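Local coordinates for protein polyketide synthase (Synechococcus sp., PDB 4GOX) that probably transfers a sulfo group from the donor PAPS to an intermediate of olefin synthesis, as the sulfotransferase domain of the olefin synthase, at residues R82-L87 with E93-K98; L56-F61 with A110-Y115. All blocks are in the same frame, centred on the assembly; numbering follows the deposited sequence.

Contact 1. Residues R82-L87 with E93-K98; sequences RALMDL and EASQAK
S95 meets L84 and M85 where helix 82-87 and helix 93-98 come together. Its OG touches two carbons of the other helix, 3.4 Å from L84 CB and 3.4 Å from M85 CG. S95 CB also reaches M85 CG, at 3.6 Å. The M85 chain puts its CG beside its own backbone N (chi1 -80°), and this methylene rests on the serine. One turn further along helix 93-98, L84 CD1 lies 4.2 Å from K98 CG. K98 thus takes part through its aliphatic stem, while its amino end leads away. The small S95 is consistent with the approach here: its CA is 5.8 Å from M85 CA, and the segment axes pass within 8.9 Å at 118°. The serine hydroxyl is hydrogen-bonded to the backbone O of Q81, one residue before segment 82-87. Q96 OE1 bonds to Q81 NE2, so two hydrogen bonds tie the second helix to Q81 of the first. Beyond the pair, L84 also packs on V99, W102 and Y115. Two successive helices, 79-88 and 92-104, cross here after a short connection, within the sulfotransferase family region. The direct contact is apolar apart from S95, whose buried hydroxyl is satisfied by a main-chain carbonyl.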
loop_
_atom_site.group_PDB
_atom_site.type_symbol
_atom_site.label_atom_id
_atom_site.label_comp_id
_atom_site.label_asym_id
_atom_site.label_seq_id
_atom_site.Cartn_x
_atom_site.Cartn_y
_atom_site.Cartn_z
ATOM N N ARG A 82 -0.460 15.884 -1.878
ATOM C CA ARG A 82 0.999 15.797 -1.849
ATOM C C ARG A 82 1.543 15.338 -3.206
ATOM O O ARG A 82 2.463 15.967 -3.737
ATOM C CB ARG A 82 1.466 14.906 -0.685
ATOM C CG ARG A 82 2.964 14.994 -0.358
ATOM C CD ARG A 82 3.354 16.342 0.237
ATOM N NE ARG A 82 4.793 16.601 0.160
ATOM C CZ ARG A 82 5.402 17.186 -0.867
ATOM N NH1 ARG A 82 4.708 17.561 -1.935
ATOM N NH2 ARG A 82 6.711 17.396 -0.837
ATOM N N ALA A 83 0.919 14.301 -3.803
ATOM C CA ALA A 83 1.286 13.797 -5.137
ATOM C C ALA A 83 1.226 14.910 -6.203
ATOM O O ALA A 83 2.180 15.081 -6.963
ATOM C CB ALA A 83 0.362 12.655 -5.545
ATOM N N LEU A 84 0.099 15.639 -6.254
ATOM C CA LEU A 84 -0.178 16.726 -7.201
ATOM C C LEU A 84 0.818 17.892 -7.046
ATOM O O LEU A 84 1.331 18.405 -8.047
ATOM C CB LEU A 84 -1.597 17.241 -6.970
ATOM C CG LEU A 84 -2.757 16.322 -7.334
ATOM C CD1 LEU A 84 -4.054 16.918 -6.819
ATOM C CD2 LEU A 84 -2.807 16.076 -8.852
ATOM N N MET A 85 1.076 18.296 -5.780
ATOM C CA MET A 85 2.046 19.307 -5.413
ATOM C C MET A 85 3.393 18.901 -6.040
ATOM O O MET A 85 3.901 19.641 -6.876
ATOM C CB MET A 85 2.187 19.365 -3.886
ATOM C CG MET A 85 1.113 20.140 -3.196
ATOM S SD MET A 85 1.383 20.178 -1.408
ATOM C CE MET A 85 3.091 20.675 -1.310
ATOM N N ASP A 86 3.914 17.686 -5.706
ATOM C CA ASP A 86 5.171 17.150 -6.228
ATOM C C ASP A 86 5.195 17.003 -7.758
ATOM O O ASP A 86 6.133 17.503 -8.385
ATOM C CB ASP A 86 5.535 15.817 -5.549
ATOM C CG ASP A 86 6.854 15.242 -6.028
ATOM O OD1 ASP A 86 7.914 15.820 -5.692
ATOM O OD2 ASP A 86 6.826 14.268 -6.805
ATOM N N LEU A 87 4.183 16.335 -8.359
ATOM C CA LEU A 87 4.155 16.134 -9.814
ATOM C C LEU A 87 4.034 17.428 -10.631
ATOM O O LEU A 87 4.537 17.487 -11.763
ATOM C CB LEU A 87 3.033 15.171 -10.242
ATOM C CG LEU A 87 3.170 13.687 -9.850
ATOM C CD1 LEU A 87 1.834 12.986 -9.978
ATOM C CD2 LEU A 87 4.243 12.970 -10.690
ATOM N N GLU A 93 -2.663 25.114 -1.269
ATOM C CA GLU A 93 -3.904 25.778 -1.639
ATOM C C GLU A 93 -4.281 25.427 -3.067
ATOM O O GLU A 93 -5.437 25.085 -3.316
ATOM C CB GLU A 93 -3.770 27.305 -1.458
ATOM C CG GLU A 93 -3.409 27.756 -0.044
ATOM C CD GLU A 93 -1.971 27.555 0.415
ATOM O OE1 GLU A 93 -1.043 27.708 -0.415
ATOM O OE2 GLU A 93 -1.775 27.239 1.610
ATOM N N ALA A 94 -3.305 25.492 -4.002
ATOM C CA ALA A 94 -3.523 25.158 -5.411
ATOM C C ALA A 94 -3.819 23.664 -5.570
ATOM O O ALA A 94 -4.609 23.295 -6.444
ATOM C CB ALA A 94 -2.313 25.537 -6.243
ATOM N N SER A 95 -3.183 22.809 -4.725
ATOM C CA SER A 95 -3.387 21.358 -4.746
ATOM C C SER A 95 -4.826 21.049 -4.335
ATOM O O SER A 95 -5.555 20.427 -5.107
ATOM C CB SER A 95 -2.406 20.657 -3.811
ATOM O OG SER A 95 -2.012 19.415 -4.372
ATOM N N GLN A 96 -5.239 21.546 -3.148
ATOM C CA GLN A 96 -6.583 21.423 -2.598
ATOM C C GLN A 96 -7.659 21.903 -3.602
ATOM O O GLN A 96 -8.662 21.214 -3.777
ATOM C CB GLN A 96 -6.683 22.183 -1.261
ATOM C CG GLN A 96 -7.885 21.807 -0.396
ATOM C CD GLN A 96 -7.900 20.346 0.003
ATOM O OE1 GLN A 96 -7.152 19.904 0.884
ATOM N NE2 GLN A 96 -8.757 19.568 -0.647
ATOM N N ALA A 97 -7.409 23.028 -4.304
ATOM C CA ALA A 97 -8.320 23.591 -5.308
ATOM C C ALA A 97 -8.519 22.653 -6.511
ATOM O O ALA A 97 -9.618 22.606 -7.064
ATOM C CB ALA A 97 -7.815 24.963 -5.776
ATOM N N LYS A 98 -7.460 21.925 -6.924
ATOM C CA LYS A 98 -7.502 20.947 -8.026
ATOM C C LYS A 98 -8.390 19.753 -7.550
ATOM O O LYS A 98 -9.234 19.270 -8.320
ATOM C CB LYS A 98 -6.064 20.478 -8.368
ATOM C CG LYS A 98 -5.915 19.556 -9.575
ATOM C CD LYS A 98 -5.959 20.286 -10.904
ATOM C CE LYS A 98 -6.177 19.328 -12.048
ATOM N NZ LYS A 98 -6.900 19.969 -13.178
#

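Contact 2. Residues L56-F61 with A110-Y115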
loop_
_atom_site.group_PDB
_atom_site.type_symbol
_atom_site.label_atom_id
_atom_site.label_comp_id
_atom_site.label_asym_id
_atom_site.label_seq_id
_atom_site.Cartn_x
_atom_site.Cartn_y
_atom_site.Cartn_z
ATOM N N LEU A 56 -2.708 7.598 -1.718
ATOM C CA LEU A 56 -3.688 8.256 -2.596
ATOM C C LEU A 56 -5.120 7.992 -2.136
ATOM O O LEU A 56 -5.975 8.880 -2.235
ATOM C CB LEU A 56 -3.488 7.773 -4.049
ATOM C CG LEU A 56 -2.107 8.087 -4.669
ATOM C CD1 LEU A 56 -1.887 7.278 -5.935
ATOM C CD2 LEU A 56 -1.973 9.599 -5.004
ATOM N N HIS A 57 -5.398 6.756 -1.626
ATOM C CA HIS A 57 -6.726 6.338 -1.153
ATOM C C HIS A 57 -7.829 6.615 -2.185
ATOM O O HIS A 57 -8.769 7.359 -1.912
ATOM C CB HIS A 57 -7.063 6.897 0.263
ATOM C CG HIS A 57 -8.039 6.019 1.005
ATOM N ND1 HIS A 57 -7.764 4.673 1.250
ATOM C CD2 HIS A 57 -9.292 6.290 1.448
ATOM C CE1 HIS A 57 -8.828 4.196 1.877
ATOM N NE2 HIS A 57 -9.775 5.131 2.016
ATOM N N LEU A 58 -7.658 6.069 -3.401
ATOM C CA LEU A 58 -8.581 6.262 -4.539
ATOM C C LEU A 58 -9.461 5.031 -4.847
ATOM O O LEU A 58 -10.653 5.174 -5.091
ATOM C CB LEU A 58 -7.752 6.581 -5.793
ATOM C CG LEU A 58 -7.045 7.958 -5.831
ATOM C CD1 LEU A 58 -6.019 8.011 -6.979
ATOM C CD2 LEU A 58 -8.082 9.078 -5.971
ATOM N N LEU A 59 -8.867 3.830 -4.850
ATOM C CA LEU A 59 -9.547 2.573 -5.197
ATOM C C LEU A 59 -10.914 2.286 -4.543
ATOM O O LEU A 59 -11.780 1.805 -5.274
ATOM C CB LEU A 59 -8.566 1.398 -5.102
ATOM C CG LEU A 59 -8.875 0.129 -5.914
ATOM C CD1 LEU A 59 -8.815 0.413 -7.419
ATOM C CD2 LEU A 59 -7.857 -0.947 -5.601
ATOM N N PRO A 60 -11.192 2.610 -3.236
ATOM C CA PRO A 60 -12.517 2.289 -2.652
ATOM C C PRO A 60 -13.711 3.061 -3.187
ATOM O O PRO A 60 -14.842 2.768 -2.794
ATOM C CB PRO A 60 -12.348 2.672 -1.177
ATOM C CG PRO A 60 -10.887 2.706 -0.925
ATOM C CD PRO A 60 -10.284 3.145 -2.198
ATOM N N PHE A 61 -13.476 4.070 -4.030
ATOM C CA PHE A 61 -14.530 4.994 -4.474
ATOM C C PHE A 61 -14.758 4.976 -5.957
ATOM O O PHE A 61 -13.845 4.707 -6.724
ATOM C CB PHE A 61 -14.133 6.420 -4.036
ATOM C CG PHE A 61 -13.669 6.459 -2.594
ATOM C CD1 PHE A 61 -14.586 6.322 -1.546
ATOM C CD2 PHE A 61 -12.321 6.565 -2.284
ATOM C CE1 PHE A 61 -14.157 6.344 -0.212
ATOM C CE2 PHE A 61 -11.890 6.552 -0.952
ATOM C CZ PHE A 61 -12.816 6.446 0.076
ATOM N N ALA A 110 -11.365 6.368 -12.126
ATOM C CA ALA A 110 -10.698 5.846 -13.324
ATOM C C ALA A 110 -9.883 6.971 -13.995
ATOM O O ALA A 110 -8.771 6.732 -14.473
ATOM C CB ALA A 110 -11.741 5.326 -14.306
ATOM N N ASP A 111 -10.456 8.194 -14.009
ATOM C CA ASP A 111 -9.871 9.401 -14.592
ATOM C C ASP A 111 -8.714 9.938 -13.771
ATOM O O ASP A 111 -7.747 10.396 -14.367
ATOM C CB ASP A 111 -10.949 10.481 -14.813
ATOM C CG ASP A 111 -11.962 10.152 -15.892
ATOM O OD1 ASP A 111 -11.861 9.062 -16.499
ATOM O OD2 ASP A 111 -12.840 10.993 -16.148
ATOM N N ILE A 112 -8.798 9.859 -12.412
ATOM C CA ILE A 112 -7.736 10.294 -11.499
ATOM C C ILE A 112 -6.479 9.425 -11.692
ATOM O O ILE A 112 -5.377 9.962 -11.760
ATOM C CB ILE A 112 -8.210 10.381 -10.019
ATOM C CG1 ILE A 112 -9.519 11.179 -9.881
ATOM C CG2 ILE A 112 -7.134 10.939 -9.099
ATOM C CD1 ILE A 112 -9.473 12.713 -10.345
ATOM N N TYR A 113 -6.655 8.089 -11.829
ATOM C CA TYR A 113 -5.547 7.180 -12.092
ATOM C C TYR A 113 -4.895 7.499 -13.440
ATOM O O TYR A 113 -3.674 7.622 -13.483
ATOM C CB TYR A 113 -5.983 5.707 -12.011
ATOM C CG TYR A 113 -6.069 5.169 -10.596
ATOM C CD1 TYR A 113 -7.291 4.775 -10.048
ATOM C CD2 TYR A 113 -4.924 5.011 -9.819
ATOM C CE1 TYR A 113 -7.367 4.226 -8.764
ATOM C CE2 TYR A 113 -4.989 4.487 -8.526
ATOM C CZ TYR A 113 -6.210 4.079 -8.009
ATOM O OH TYR A 113 -6.268 3.593 -6.726
ATOM N N ALA A 114 -5.694 7.664 -14.526
ATOM C CA ALA A 114 -5.183 7.989 -15.870
ATOM C C ALA A 114 -4.441 9.333 -15.873
ATOM O O ALA A 114 -3.406 9.465 -16.542
ATOM C CB ALA A 114 -6.311 8.002 -16.891
ATOM N N TYR A 115 -4.933 10.297 -15.064
ATOM C CA TYR A 115 -4.324 11.607 -14.880
ATOM C C TYR A 115 -2.956 11.456 -14.217
ATOM O O TYR A 115 -1.982 12.014 -14.712
ATOM C CB TYR A 115 -5.213 12.491 -13.995
ATOM C CG TYR A 115 -4.718 13.915 -13.846
ATOM C CD1 TYR A 115 -5.007 14.881 -14.810
ATOM C CD2 TYR A 115 -3.999 14.310 -12.717
ATOM C CE1 TYR A 115 -4.566 16.197 -14.672
ATOM C CE2 TYR A 115 -3.559 15.625 -12.564
ATOM C CZ TYR A 115 -3.842 16.564 -13.548
ATOM O OH TYR A 115 -3.438 17.865 -13.399
#
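The Y113 ring carries L58 CD1 over one face. The methyl is 4.1 Å from the ring centroid and 15° off the normal, a CH-pi contact offset toward the rim. At the edge, near the ring plane, lies L59 N, 3.2 Å from Y113 OH. F146 meets the same ring edge-to-face.

L58 spreads over two residues of helix 110-115. Its CB is 3.7 Å from Y113 CZ. Its CD2 is 3.8 Å from I112 CG2, and the two side chains cross at about a right angle. I112 holds CG2 anti to its backbone N, which puts this branch against the leucine while the rest of the side chain leads away. L59 adds a smaller contact: its CB is 3.6 Å from Y113 OH.

The phenol reaches from the helix to the turn formed by L58 to F61. Its OH is hydrogen-bonded to D127 OD1, on strand 124-129, next to the central strand 26-30 of the parallel sheet. Y132 OH bonds to L58 N, and H141 ND1 to L59 O, so the main chain of the turn is held from outside the helix as well. The contact thus joins the loop after strand 50-51 to helix 109-119, beside the sheet. Carbons of L58 and L59 pack on the tyrosine, I112 backs L58, and the bond to D127 meets the polar need of the buried hydroxyl end of Y113.

Contact 2 is the more deeply placed: its centre is about 14 Å from the centre of the chain and its four touching residues are all buried. The centre of contact 1 lies about 21 Å out, and that contact is partly buried. Contact 1 is nested inside the long loop that contact 2 closes. The two adjoin through Y115, which touches L84 and the K98 stem, and through A83 against L56. Helices 92-104 and 109-119 follow each other, so the two contacts share neighbouring helices, on the same side of the chain's centre. Contact 1 is helix on helix with one serine. Contact 2 is loop on helix, with an aromatic ring and a CH-pi contact nearer the sheet.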